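Local coordinates for thymine dioxygenase (Neurospora crassa, PDB 5C3Q), which probably hydroxylates the methyl group of thymine as a metal- and 2-oxoglutarate-dependent dioxygenase of the iron/ascorbate-dependent oxidoreductase family, at residues A[9-14]-A[235-240]; A[15-20]-A[49-54]; A[116-121]-A[209-214]; A[173-178]-A[304-309]; A[295-300]-A[321-326]. All coordinates share one frame; numbering follows the deposited sequence.

Interaction 1: residues A[9-14]-A[235-240]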
# COMPACT_ATOMS: atom_id res chain seq x y z
N ASN A 9 18.65 -4.43 -5.05
CA ASN A 9 19.94 -3.76 -4.88
C ASN A 9 20.43 -3.18 -6.20
O ASN A 9 21.24 -3.80 -6.90
CB ASN A 9 20.97 -4.72 -4.29
CG ASN A 9 22.24 -4.02 -3.83
OD1 ASN A 9 22.50 -2.88 -4.21
ND2 ASN A 9 23.03 -4.71 -3.01
N GLU A 10 19.93 -1.99 -6.54
CA GLU A 10 20.25 -1.33 -7.79
C GLU A 10 20.20 0.19 -7.63
O GLU A 10 19.31 0.73 -6.97
CB GLU A 10 19.28 -1.74 -8.89
CG GLU A 10 19.37 -3.21 -9.30
CD GLU A 10 18.39 -3.59 -10.41
OE1 GLU A 10 17.80 -2.68 -11.05
OE2 GLU A 10 18.23 -4.81 -10.65
N ASP A 11 21.18 0.87 -8.22
CA ASP A 11 21.22 2.33 -8.29
C ASP A 11 21.19 3.01 -6.92
O ASP A 11 20.64 4.10 -6.77
CB ASP A 11 20.06 2.84 -9.16
CG ASP A 11 20.32 4.22 -9.72
OD1 ASP A 11 21.44 4.45 -10.22
OD2 ASP A 11 19.41 5.08 -9.66
N GLY A 12 21.78 2.36 -5.92
CA GLY A 12 21.81 2.88 -4.56
C GLY A 12 20.56 2.57 -3.74
O GLY A 12 20.50 2.92 -2.57
N LEU A 13 19.58 1.92 -4.36
CA LEU A 13 18.36 1.49 -3.67
C LEU A 13 18.58 0.07 -3.17
O LEU A 13 18.73 -0.85 -3.97
CB LEU A 13 17.14 1.52 -4.59
CG LEU A 13 15.80 1.06 -4.01
CD1 LEU A 13 15.28 2.04 -2.96
CD2 LEU A 13 14.77 0.87 -5.11
N VAL A 14 18.60 -0.10 -1.85
CA VAL A 14 18.74 -1.42 -1.24
C VAL A 14 17.50 -1.71 -0.39
O VAL A 14 17.28 -1.07 0.63
CB VAL A 14 20.03 -1.50 -0.39
CG1 VAL A 14 20.16 -2.87 0.28
CG2 VAL A 14 21.24 -1.23 -1.26
N VAL A 235 10.23 1.29 -7.53
CA VAL A 235 10.48 2.15 -6.39
C VAL A 235 11.59 3.12 -6.78
O VAL A 235 12.57 2.71 -7.41
CB VAL A 235 10.92 1.31 -5.17
CG1 VAL A 235 11.27 2.20 -3.98
CG2 VAL A 235 9.83 0.32 -4.78
N LYS A 236 11.42 4.39 -6.43
CA LYS A 236 12.39 5.41 -6.82
C LYS A 236 13.65 5.32 -5.95
O LYS A 236 13.58 5.27 -4.72
CB LYS A 236 11.76 6.81 -6.74
CG LYS A 236 12.44 7.82 -7.65
CD LYS A 236 11.50 8.95 -8.06
CE LYS A 236 12.16 9.83 -9.11
NZ LYS A 236 11.55 11.18 -9.20
N SER A 237 14.80 5.27 -6.61
CA SER A 237 16.09 5.19 -5.93
C SER A 237 16.50 6.57 -5.39
O SER A 237 15.95 7.59 -5.81
CB SER A 237 17.16 4.70 -6.90
OG SER A 237 17.52 5.72 -7.81
N PRO A 238 17.49 6.60 -4.47
CA PRO A 238 18.02 7.88 -4.00
C PRO A 238 18.69 8.73 -5.08
O PRO A 238 18.89 9.93 -4.88
CB PRO A 238 19.04 7.47 -2.92
CG PRO A 238 19.29 6.02 -3.12
CD PRO A 238 18.02 5.47 -3.68
N ASN A 239 19.04 8.12 -6.21
CA ASN A 239 19.58 8.85 -7.36
C ASN A 239 18.50 9.30 -8.34
O ASN A 239 18.81 9.89 -9.36
CB ASN A 239 20.63 8.01 -8.09
CG ASN A 239 21.72 7.51 -7.17
OD1 ASN A 239 22.08 8.18 -6.20
ND2 ASN A 239 22.23 6.32 -7.45
N GLY A 240 17.24 8.99 -8.03
CA GLY A 240 16.10 9.52 -8.78
C GLY A 240 15.63 8.66 -9.94
O GLY A 240 14.93 9.15 -10.82
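D11 meets S237 and N239 where two turns face each other. One is the type I' turn E10 to L13, which closes the hairpin between strands 8-10 and 13-19. The other is the type I turn S237 to G240, between strands 233-236 and 242-244. With CG anti to the backbone N (chi1 -157°), the D11 carboxylate is brought to S237 and N239. S237 OG donates to D11 OD2 over 2.7 Å, meeting it on the anti side and 26° out of the carboxylate plane. The same OG accepts from Q241 N, and weakly from N239 N. The N239 amide stands nearly upright on the carboxylate, the planes 82° apart. Its ND2 gives D11 OD1 a weak but straight bond of 3.4 Å. P238 lies over G12, its CG 3.4 Å from G12 O. G12 has a positive phi, and a CB there would press on the carbonyl of D11.

Beside these polar groups L13 points toward the 235-240 segment. Its CD2 lies 3.7 Å from V235 O and 3.9 Å from V235 CB, the leucine lying across the valine. V235 is also close to the metal ligand H273. L13 and V235 are apolar and buried. D11 and N239 lie nearer the solvent, and D11 bonds to the buried S237 hydroxyl. That hydroxyl both donates and accepts, and D11 probably keeps its negative charge while held by neutral donors.

Interaction 2: residues A[15-20]-A[49-54]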
# COMPACT_ATOMS: atom_id res chain seq x y z
N ILE A 15 16.68 -2.65 -0.85
CA ILE A 15 15.50 -3.07 -0.11
C ILE A 15 15.79 -4.44 0.49
O ILE A 15 15.93 -5.41 -0.25
CB ILE A 15 14.25 -3.13 -1.01
CG1 ILE A 15 13.98 -1.76 -1.64
CG2 ILE A 15 13.04 -3.61 -0.21
CD1 ILE A 15 12.88 -1.74 -2.69
N PRO A 16 15.90 -4.52 1.83
CA PRO A 16 16.27 -5.78 2.46
C PRO A 16 15.14 -6.80 2.43
O PRO A 16 13.96 -6.42 2.40
CB PRO A 16 16.56 -5.38 3.91
CG PRO A 16 15.66 -4.22 4.14
CD PRO A 16 15.62 -3.47 2.83
N LEU A 17 15.53 -8.07 2.44
CA LEU A 17 14.62 -9.18 2.62
C LEU A 17 14.79 -9.64 4.05
O LEU A 17 15.90 -9.97 4.46
CB LEU A 17 14.98 -10.32 1.67
CG LEU A 17 14.20 -11.63 1.80
CD1 LEU A 17 12.71 -11.40 1.62
CD2 LEU A 17 14.74 -12.63 0.79
N ILE A 18 13.71 -9.64 4.82
CA ILE A 18 13.77 -9.93 6.25
C ILE A 18 12.81 -11.05 6.60
O ILE A 18 11.66 -11.06 6.14
CB ILE A 18 13.48 -8.66 7.08
CG1 ILE A 18 14.58 -7.62 6.84
CG2 ILE A 18 13.40 -8.99 8.57
CD1 ILE A 18 14.24 -6.21 7.26
N ASP A 19 13.30 -12.01 7.37
CA ASP A 19 12.49 -13.14 7.83
C ASP A 19 11.75 -12.70 9.09
O ASP A 19 12.32 -12.65 10.17
CB ASP A 19 13.39 -14.34 8.12
CG ASP A 19 12.62 -15.55 8.62
OD1 ASP A 19 11.49 -15.39 9.13
OD2 ASP A 19 13.15 -16.67 8.51
N PHE A 20 10.46 -12.41 8.94
CA PHE A 20 9.69 -11.82 10.04
C PHE A 20 9.50 -12.78 11.22
O PHE A 20 9.36 -12.33 12.36
CB PHE A 20 8.33 -11.31 9.55
CG PHE A 20 7.67 -10.34 10.48
CD1 PHE A 20 8.27 -9.12 10.76
CD2 PHE A 20 6.46 -10.65 11.08
CE1 PHE A 20 7.67 -8.22 11.63
CE2 PHE A 20 5.86 -9.75 11.95
CZ PHE A 20 6.46 -8.53 12.22
N TYR A 49 11.08 -6.09 2.19
CA TYR A 49 10.33 -7.31 1.90
C TYR A 49 10.35 -8.16 3.16
O TYR A 49 11.41 -8.34 3.77
CB TYR A 49 10.97 -8.14 0.79
CG TYR A 49 10.76 -7.70 -0.65
CD1 TYR A 49 10.95 -6.37 -1.03
CD2 TYR A 49 10.46 -8.63 -1.64
CE1 TYR A 49 10.81 -5.99 -2.36
CE2 TYR A 49 10.31 -8.26 -2.96
CZ TYR A 49 10.49 -6.94 -3.32
OH TYR A 49 10.34 -6.57 -4.64
N LEU A 50 9.19 -8.69 3.54
CA LEU A 50 9.10 -9.65 4.63
C LEU A 50 8.74 -11.02 4.11
O LEU A 50 7.84 -11.15 3.28
CB LEU A 50 8.06 -9.21 5.66
CG LEU A 50 8.33 -7.91 6.42
CD1 LEU A 50 7.18 -7.64 7.37
CD2 LEU A 50 9.65 -7.98 7.17
N LYS A 51 9.44 -12.04 4.61
CA LYS A 51 9.09 -13.43 4.36
C LYS A 51 8.71 -14.09 5.69
O LYS A 51 8.97 -13.54 6.76
CB LYS A 51 10.25 -14.19 3.69
CG LYS A 51 11.55 -14.21 4.48
CD LYS A 51 12.72 -14.73 3.65
CE LYS A 51 12.75 -16.24 3.56
NZ LYS A 51 13.84 -16.70 2.65
N ASN A 52 8.07 -15.26 5.60
CA ASN A 52 7.62 -16.01 6.78
C ASN A 52 6.80 -15.16 7.74
O ASN A 52 7.06 -15.13 8.95
CB ASN A 52 8.80 -16.66 7.49
CG ASN A 52 9.54 -17.64 6.60
OD1 ASN A 52 8.97 -18.20 5.67
ND2 ASN A 52 10.82 -17.83 6.87
N ILE A 53 5.81 -14.46 7.19
CA ILE A 53 4.85 -13.71 7.99
C ILE A 53 3.77 -14.67 8.49
O ILE A 53 3.62 -15.77 7.95
CB ILE A 53 4.22 -12.53 7.21
CG1 ILE A 53 3.63 -12.99 5.87
CG2 ILE A 53 5.27 -11.45 6.96
CD1 ILE A 53 2.60 -12.05 5.29
N PRO A 54 3.01 -14.28 9.53
CA PRO A 54 2.00 -15.19 10.08
C PRO A 54 0.83 -15.53 9.13
O PRO A 54 0.13 -16.52 9.36
CB PRO A 54 1.48 -14.46 11.32
CG PRO A 54 2.51 -13.42 11.63
CD PRO A 54 3.08 -13.03 10.30
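L17 and K51 lie on one face of a parallel strand pair, together with Y49 and D19. The L17 and K51 side chains cross at about a right angle, with L17 CD1 3.9 Å from K51 CD. The same L17 CD1 rests on Y49 CB. K51 CG touches D19 CA. Next to Y49, I15 sends CG2 to ring atom CD1, 3.6 Å away. The Y49 hydroxyl bonds to T246 O.

I18 and L50 point to the other face, where I18 CB meets L50 CD2 at 3.9 Å. L50 CD1 reaches F20 CD1, and P54 CD comes to the edge of the F20 ring. Helix 28-44 packs on I18, and helix 147-173 on F20.

At the strand end, N52 ND2 gives D19 OD2 a weak bond of 3.1 Å, with carboxylate and amide planes 68° apart. D19, just before helix 21-25, bonds through OD1 to S21 OG in its first residue.

Four backbone bonds hold the register, from Y49 N to P16 O through F20 N to K51 O. Two neighbouring parallel strands joined through helices 21-25 and 28-44 form a beta-alpha-beta crossover, which here extends the main sheet beyond strand 251-256.

Interaction 3: residues A[116-121]-A[209-214]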
# COMPACT_ATOMS: atom_id res chain seq x y z
N ALA A 116 -3.89 9.80 -20.63
CA ALA A 116 -4.09 8.36 -20.62
C ALA A 116 -4.32 7.89 -19.18
O ALA A 116 -3.38 7.87 -18.38
CB ALA A 116 -2.88 7.66 -21.21
N PRO A 117 -5.56 7.53 -18.83
CA PRO A 117 -5.82 7.10 -17.44
C PRO A 117 -5.20 5.75 -17.10
O PRO A 117 -5.03 4.90 -17.98
CB PRO A 117 -7.35 7.04 -17.36
CG PRO A 117 -7.81 6.88 -18.77
CD PRO A 117 -6.79 7.55 -19.64
N ASP A 118 -4.85 5.56 -15.83
CA ASP A 118 -4.26 4.30 -15.35
C ASP A 118 -5.15 3.11 -15.73
O ASP A 118 -6.36 3.17 -15.56
CB ASP A 118 -4.09 4.34 -13.83
CG ASP A 118 -3.01 5.33 -13.38
OD1 ASP A 118 -2.32 5.92 -14.24
OD2 ASP A 118 -2.85 5.51 -12.16
N ILE A 119 -4.54 2.05 -16.25
CA ILE A 119 -5.29 0.87 -16.66
C ILE A 119 -5.40 -0.07 -15.47
O ILE A 119 -4.65 -1.03 -15.34
CB ILE A 119 -4.64 0.16 -17.87
CG1 ILE A 119 -4.39 1.15 -19.01
CG2 ILE A 119 -5.55 -0.96 -18.36
CD1 ILE A 119 -3.47 0.62 -20.09
N LYS A 120 -6.36 0.22 -14.59
CA LYS A 120 -6.53 -0.53 -13.35
C LYS A 120 -7.97 -0.39 -12.85
O LYS A 120 -8.69 0.51 -13.25
CB LYS A 120 -5.56 -0.02 -12.28
CG LYS A 120 -5.85 1.39 -11.77
CD LYS A 120 -4.90 1.79 -10.64
CE LYS A 120 -5.27 3.14 -10.06
NZ LYS A 120 -4.45 3.47 -8.86
N GLU A 121 -8.37 -1.30 -11.97
CA GLU A 121 -9.60 -1.14 -11.20
C GLU A 121 -9.32 -1.57 -9.77
O GLU A 121 -8.40 -2.34 -9.52
CB GLU A 121 -10.77 -1.91 -11.82
CG GLU A 121 -10.50 -3.38 -12.09
CD GLU A 121 -11.67 -4.09 -12.77
OE1 GLU A 121 -12.82 -3.61 -12.72
OE2 GLU A 121 -11.43 -5.18 -13.34
N GLY A 209 3.37 7.79 -22.02
CA GLY A 209 3.12 8.20 -20.63
C GLY A 209 2.13 7.30 -19.91
O GLY A 209 1.92 7.45 -18.70
N GLN A 210 1.54 6.36 -20.64
CA GLN A 210 0.59 5.39 -20.09
C GLN A 210 1.22 4.50 -19.02
O GLN A 210 2.28 3.93 -19.25
CB GLN A 210 0.08 4.49 -21.23
CG GLN A 210 -0.85 3.36 -20.82
CD GLN A 210 -2.26 3.85 -20.58
OE1 GLN A 210 -3.02 4.04 -21.53
NE2 GLN A 210 -2.61 4.04 -19.31
N VAL A 211 0.58 4.38 -17.86
CA VAL A 211 1.03 3.44 -16.82
C VAL A 211 -0.12 2.61 -16.26
O VAL A 211 -1.29 2.83 -16.60
CB VAL A 211 1.79 4.15 -15.68
CG1 VAL A 211 3.05 4.81 -16.21
CG2 VAL A 211 0.91 5.17 -14.97
N ARG A 212 0.22 1.64 -15.41
CA ARG A 212 -0.79 0.84 -14.71
C ARG A 212 -1.20 1.53 -13.41
O ARG A 212 -2.38 1.54 -13.06
CB ARG A 212 -0.28 -0.59 -14.47
CG ARG A 212 -0.64 -1.53 -15.61
CD ARG A 212 -0.13 -2.95 -15.40
NE ARG A 212 -0.91 -3.92 -16.17
CZ ARG A 212 -0.59 -5.19 -16.37
NH1 ARG A 212 0.53 -5.71 -15.86
NH2 ARG A 212 -1.39 -5.96 -17.09
N ALA A 213 -0.23 2.10 -12.70
CA ALA A 213 -0.49 2.95 -11.53
C ALA A 213 0.48 4.13 -11.50
O ALA A 213 1.69 3.93 -11.48
CB ALA A 213 -0.39 2.15 -10.24
N GLY A 214 -0.06 5.35 -11.48
CA GLY A 214 0.76 6.56 -11.49
C GLY A 214 1.65 6.69 -10.26
O GLY A 214 1.32 6.19 -9.19
O HOH W 1 -1.55 6.17 -17.01
O HOH W 2 -5.35 4.67 -20.67
O HOH W 3 -3.55 -3.05 -16.98
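Q210 lies across I119, the centre of an inverse gamma turn, just ahead of a classic beta bulge in which R212 and A213 both face V275. The Q210 side chain leaves CB with CG anti to the backbone N (chi1 176°), then bends at chi2 (79°) to fold back over the 116-121 loop. CG touches I119 CD1. CD lies 3.5 Å from the same methyl, and the two side chains cross at about a right angle. OE1 packs on A116 CB, accepts from water 2 and takes a hydrogen bond from N207 ND2. NE2 donates to P117 O over 2.9 Å. That oxygen sits in the amide plane of Q210, but NE2 stands above the plane of the carbonyl. NE2 also donates to V211 O at 3.2 Å. A leucine in place of Q210 would probably leave P117 O and V211 O without this shared donor and the gamma-turn loop less firmly tied.

D118 ties the loop to strand 213-216. G214 N donates to D118 OD2 over 2.9 Å, from above the carboxylate plane. Water 1 joins A116 O, D118 OD1 and V211 N. K120 packs its chain along R212 O and touches Y196, a 2-oxoglutarate-binding residue. The extended R212 donates from NH2 to P286 O and P197 O. Its NE donates to water 3 at 2.9 Å, and that water donates to I119 O.

Interaction 4: residues A[173-178]-A[304-309]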
# COMPACT_ATOMS: atom_id res chain seq x y z
N MET A 173 13.88 1.07 17.39
CA MET A 173 14.14 2.42 17.90
C MET A 173 14.64 2.42 19.35
O MET A 173 15.19 3.42 19.81
CB MET A 173 12.86 3.26 17.84
CG MET A 173 12.50 3.78 16.46
SD MET A 173 10.91 4.64 16.50
CE MET A 173 10.79 5.23 14.81
N GLY A 174 14.43 1.32 20.07
CA GLY A 174 14.82 1.24 21.47
C GLY A 174 13.83 1.93 22.41
O GLY A 174 14.17 2.25 23.54
N ILE A 175 12.61 2.16 21.93
CA ILE A 175 11.55 2.71 22.78
C ILE A 175 10.70 1.55 23.28
O ILE A 175 10.96 0.39 22.94
CB ILE A 175 10.69 3.76 22.03
CG1 ILE A 175 9.91 3.13 20.86
CG2 ILE A 175 11.58 4.89 21.54
CD1 ILE A 175 8.98 4.10 20.14
N ASP A 176 9.70 1.84 24.10
CA ASP A 176 8.81 0.80 24.62
C ASP A 176 8.28 -0.02 23.44
O ASP A 176 7.77 0.54 22.46
CB ASP A 176 7.66 1.42 25.41
CG ASP A 176 6.89 0.39 26.21
OD1 ASP A 176 6.12 -0.39 25.61
OD2 ASP A 176 7.06 0.36 27.46
N ALA A 177 8.42 -1.34 23.52
CA ALA A 177 8.02 -2.23 22.43
C ALA A 177 6.56 -2.05 22.00
O ALA A 177 6.23 -2.26 20.84
CB ALA A 177 8.28 -3.68 22.82
N ASN A 178 5.71 -1.65 22.95
CA ASN A 178 4.28 -1.49 22.68
C ASN A 178 3.86 -0.03 22.51
O ASN A 178 2.68 0.29 22.63
CB ASN A 178 3.47 -2.15 23.80
CG ASN A 178 3.75 -3.64 23.92
OD1 ASN A 178 4.51 -4.07 24.78
ND2 ASN A 178 3.16 -4.43 23.03
N GLU A 304 2.53 13.55 16.43
CA GLU A 304 3.68 14.43 16.68
C GLU A 304 4.95 13.60 16.88
O GLU A 304 4.87 12.41 17.18
CB GLU A 304 3.42 15.35 17.87
CG GLU A 304 3.03 14.63 19.16
CD GLU A 304 2.48 15.57 20.22
OE1 GLU A 304 1.76 15.08 21.12
OE2 GLU A 304 2.76 16.79 20.16
N ALA A 305 6.11 14.23 16.72
CA ALA A 305 7.39 13.52 16.69
C ALA A 305 7.53 12.41 17.74
O ALA A 305 7.33 12.64 18.93
CB ALA A 305 8.54 14.51 16.81
N ILE A 306 7.90 11.21 17.28
CA ILE A 306 8.10 10.04 18.14
C ILE A 306 9.33 10.26 19.02
O ILE A 306 10.32 10.82 18.54
CB ILE A 306 8.28 8.76 17.29
CG1 ILE A 306 7.01 8.47 16.48
CG2 ILE A 306 8.60 7.54 18.15
CD1 ILE A 306 7.23 7.59 15.26
N PRO A 307 9.29 9.83 20.30
CA PRO A 307 10.49 10.01 21.13
C PRO A 307 11.71 9.28 20.58
O PRO A 307 11.61 8.14 20.13
CB PRO A 307 10.07 9.43 22.50
CG PRO A 307 8.82 8.67 22.26
CD PRO A 307 8.16 9.30 21.07
N GLY A 308 12.86 9.96 20.61
CA GLY A 308 14.10 9.41 20.10
C GLY A 308 14.38 9.69 18.64
O GLY A 308 15.38 9.20 18.11
N THR A 309 13.52 10.46 17.98
CA THR A 309 13.71 10.85 16.58
C THR A 309 14.25 12.28 16.43
O THR A 309 14.37 12.80 15.32
CB THR A 309 12.40 10.73 15.77
OG1 THR A 309 11.39 11.56 16.36
CG2 THR A 309 11.92 9.29 15.73
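I306 O is gripped twice from within the type II beta turn I306 to T309. T309 OG1 donates to it in a short bond of 2.5 Å, in the carbonyl plane and on a lone pair. T309 N adds the backbone bond of the turn, at 3.3 Å. These bonds hold the turn in shape while its apolar side chains meet M173 and I175, where helix 147-173 gives way to a loop. That helix closes in a Schellman motif, with G174 at positive phi.

The contact itself is apolar. I306 CG2 is the methyl both partners share. M173 is extended beyond CG and brings SD to 4.1 Å from I306 CG2. The methionine CE goes on to T309 CG2, 4.3 Å away. I175 reaches the same isoleucine methyl with CD1, at 4.0 Å. Both side chains run across I306 rather than alongside it. I175 has CG1 between its backbone N and carbonyl carbon (chi1 65°), which puts CG2 anti to the carbonyl carbon, where it meets the backbone of the turn.

Around the contact, I306 also packs on F180 and shares a backbone bond with W263. I175 leans on A170 in the helix. Further along, D176 OD1 accepts from N178 N in an Asx turn. This is plain surface packing, away from the annotated sites. It joins the loop after helix 147-173 to the loop before strand 321-322. I175 CG2 rests 3.5 Å from P307 O.

Interaction 5: residues A[295-300]-A[321-326]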
# COMPACT_ATOMS: atom_id res chain seq x y z
N CYS A 295 -2.28 0.73 6.02
CA CYS A 295 -2.37 0.85 7.47
C CYS A 295 -2.29 2.32 7.87
O CYS A 295 -1.48 3.09 7.32
CB CYS A 295 -1.27 0.07 8.16
SG CYS A 295 -1.18 -1.67 7.67
N ASN A 296 -3.13 2.70 8.83
CA ASN A 296 -3.18 4.06 9.33
C ASN A 296 -3.16 4.08 10.86
O ASN A 296 -3.62 3.13 11.49
CB ASN A 296 -4.47 4.74 8.86
CG ASN A 296 -4.54 4.87 7.34
OD1 ASN A 296 -3.65 5.45 6.72
ND2 ASN A 296 -5.60 4.36 6.75
N PRO A 297 -2.66 5.18 11.45
CA PRO A 297 -2.94 5.37 12.86
C PRO A 297 -4.45 5.49 13.07
O PRO A 297 -5.17 5.76 12.10
CB PRO A 297 -2.25 6.71 13.19
CG PRO A 297 -1.34 6.99 12.05
CD PRO A 297 -1.92 6.31 10.86
N ASN A 298 -4.91 5.29 14.29
CA ASN A 298 -6.31 5.51 14.63
C ASN A 298 -6.68 6.91 14.16
O ASN A 298 -5.90 7.84 14.33
CB ASN A 298 -6.53 5.39 16.14
CG ASN A 298 -6.08 4.05 16.70
OD1 ASN A 298 -5.99 3.06 15.98
ND2 ASN A 298 -5.80 4.02 18.00
N HIS A 299 -7.86 7.06 13.55
CA HIS A 299 -8.27 8.37 13.02
C HIS A 299 -8.26 9.45 14.10
O HIS A 299 -8.01 10.61 13.81
CB HIS A 299 -9.65 8.30 12.35
CG HIS A 299 -9.68 7.50 11.08
ND1 HIS A 299 -8.66 7.53 10.15
CD2 HIS A 299 -10.62 6.66 10.57
CE1 HIS A 299 -8.96 6.73 9.14
NE2 HIS A 299 -10.15 6.20 9.37
N LYS A 300 -8.54 9.05 15.34
CA LYS A 300 -8.51 9.97 16.48
C LYS A 300 -7.10 10.40 16.92
O LYS A 300 -6.96 11.34 17.70
CB LYS A 300 -9.25 9.35 17.68
CG LYS A 300 -8.51 8.18 18.33
CD LYS A 300 -9.39 7.42 19.32
CE LYS A 300 -8.65 6.23 19.90
NZ LYS A 300 -9.48 5.47 20.87
N ILE A 321 -0.58 17.04 14.01
CA ILE A 321 -1.82 16.97 13.23
C ILE A 321 -2.66 15.77 13.64
O ILE A 321 -2.13 14.76 14.11
CB ILE A 321 -1.56 16.85 11.71
CG1 ILE A 321 -0.47 15.82 11.43
CG2 ILE A 321 -1.20 18.20 11.12
CD1 ILE A 321 -0.53 15.25 10.03
N ASN A 322 -3.96 15.90 13.46
CA ASN A 322 -4.87 14.78 13.63
C ASN A 322 -4.75 13.85 12.43
O ASN A 322 -4.83 14.28 11.29
CB ASN A 322 -6.32 15.27 13.74
CG ASN A 322 -7.31 14.12 13.71
OD1 ASN A 322 -8.00 13.91 12.72
ND2 ASN A 322 -7.35 13.36 14.79
N SER A 323 -4.58 12.56 12.71
CA SER A 323 -4.39 11.55 11.67
C SER A 323 -5.56 11.49 10.69
O SER A 323 -5.37 11.59 9.47
CB SER A 323 -4.19 10.17 12.32
OG SER A 323 -3.84 9.21 11.35
N GLY A 324 -6.77 11.34 11.22
CA GLY A 324 -7.98 11.24 10.39
C GLY A 324 -8.14 12.40 9.44
O GLY A 324 -8.38 12.22 8.25
N LYS A 325 -7.99 13.61 9.98
CA LYS A 325 -8.09 14.84 9.20
C LYS A 325 -7.06 14.91 8.06
O LYS A 325 -7.40 15.29 6.94
CB LYS A 325 -7.91 16.04 10.14
CG LYS A 325 -8.05 17.40 9.48
CD LYS A 325 -8.01 18.50 10.53
CE LYS A 325 -8.32 19.86 9.91
NZ LYS A 325 -7.23 20.32 9.01
N TYR A 326 -5.82 14.53 8.36
CA TYR A 326 -4.77 14.50 7.34
C TYR A 326 -5.16 13.58 6.18
O TYR A 326 -5.06 13.96 5.02
CB TYR A 326 -3.44 14.05 7.94
CG TYR A 326 -2.33 13.96 6.92
CD1 TYR A 326 -1.62 15.09 6.55
CD2 TYR A 326 -1.99 12.74 6.33
CE1 TYR A 326 -0.60 15.02 5.61
CE2 TYR A 326 -0.98 12.67 5.39
CZ TYR A 326 -0.29 13.81 5.04
OH TYR A 326 0.73 13.75 4.10
O HOH W 4 -5.84 7.86 10.53
O HOH W 5 -5.93 14.32 17.30
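H299 O takes two bonds from the start of helix 323-332, whose N-cap is N322. G324 N donates to it over 3.0 Å, in the carbonyl plane and on a lone pair. N322 ND2 donates to H299 O at the same distance of 3.0 Å, with a bent N-H...O angle of 134°. The other end of that amide caps the helix: N322 OD1 accepts from K325 N over 2.8 Å. With CG anti to the backbone N (chi1 172°), the amide is placed so that OD1 meets K325 N and ND2 meets H299 O. With an alanine in place of N322, K325 N would probably lose its cap and H299 O one of its two donors, so that the helix start would be held less firmly.

Waters widen the grip. Water 5 accepts from N322 ND2 and donates to K300 O. Water 4 donates to P297 O and bonds to H299 ND1 and to S323 OG.

The H299 ring lies beside the helix start, with ND1 3.8 Å from G324 CA. Glycine fits here, because a CB would clash with H299 O. H299 also touches L327, and its side chain lies about 8 Å from the bound thymine. L331, further along the same helix, belongs to the thymine pocket. The contact thus joins the loop after strand 284-295 to a helix that helps form that pocket. S323 points toward the loop, and its CB lies 3.5 Å from N298 O. P297 CG, CB and CD all approach S323 OG, CG the nearest at 3.4 Å.

Interactions 1 and 2 share strand 13-19 and touch, V235 CG2 lying 4.2 Å from I15 CD1. Interaction 2 pairs two strands of the large sheet; interaction 1 sets that sheet's hairpin against a turn of the four-stranded sheet. The two sheets belong to the double-stranded beta-helix (DSBH) fold, which holds the metal and 2-oxoglutarate. Along the chain, interactions 2 and 3 both fall between the segments of interaction 1. Interaction 3 borders the 2-oxoglutarate site, about 29 Å from interaction 2, centre to centre. Interactions 4 and 5 adjoin in sequence, their segments alternating, with centres about 18 Å apart. Interaction 5 flanks the thymine side; interaction 4 is peripheral.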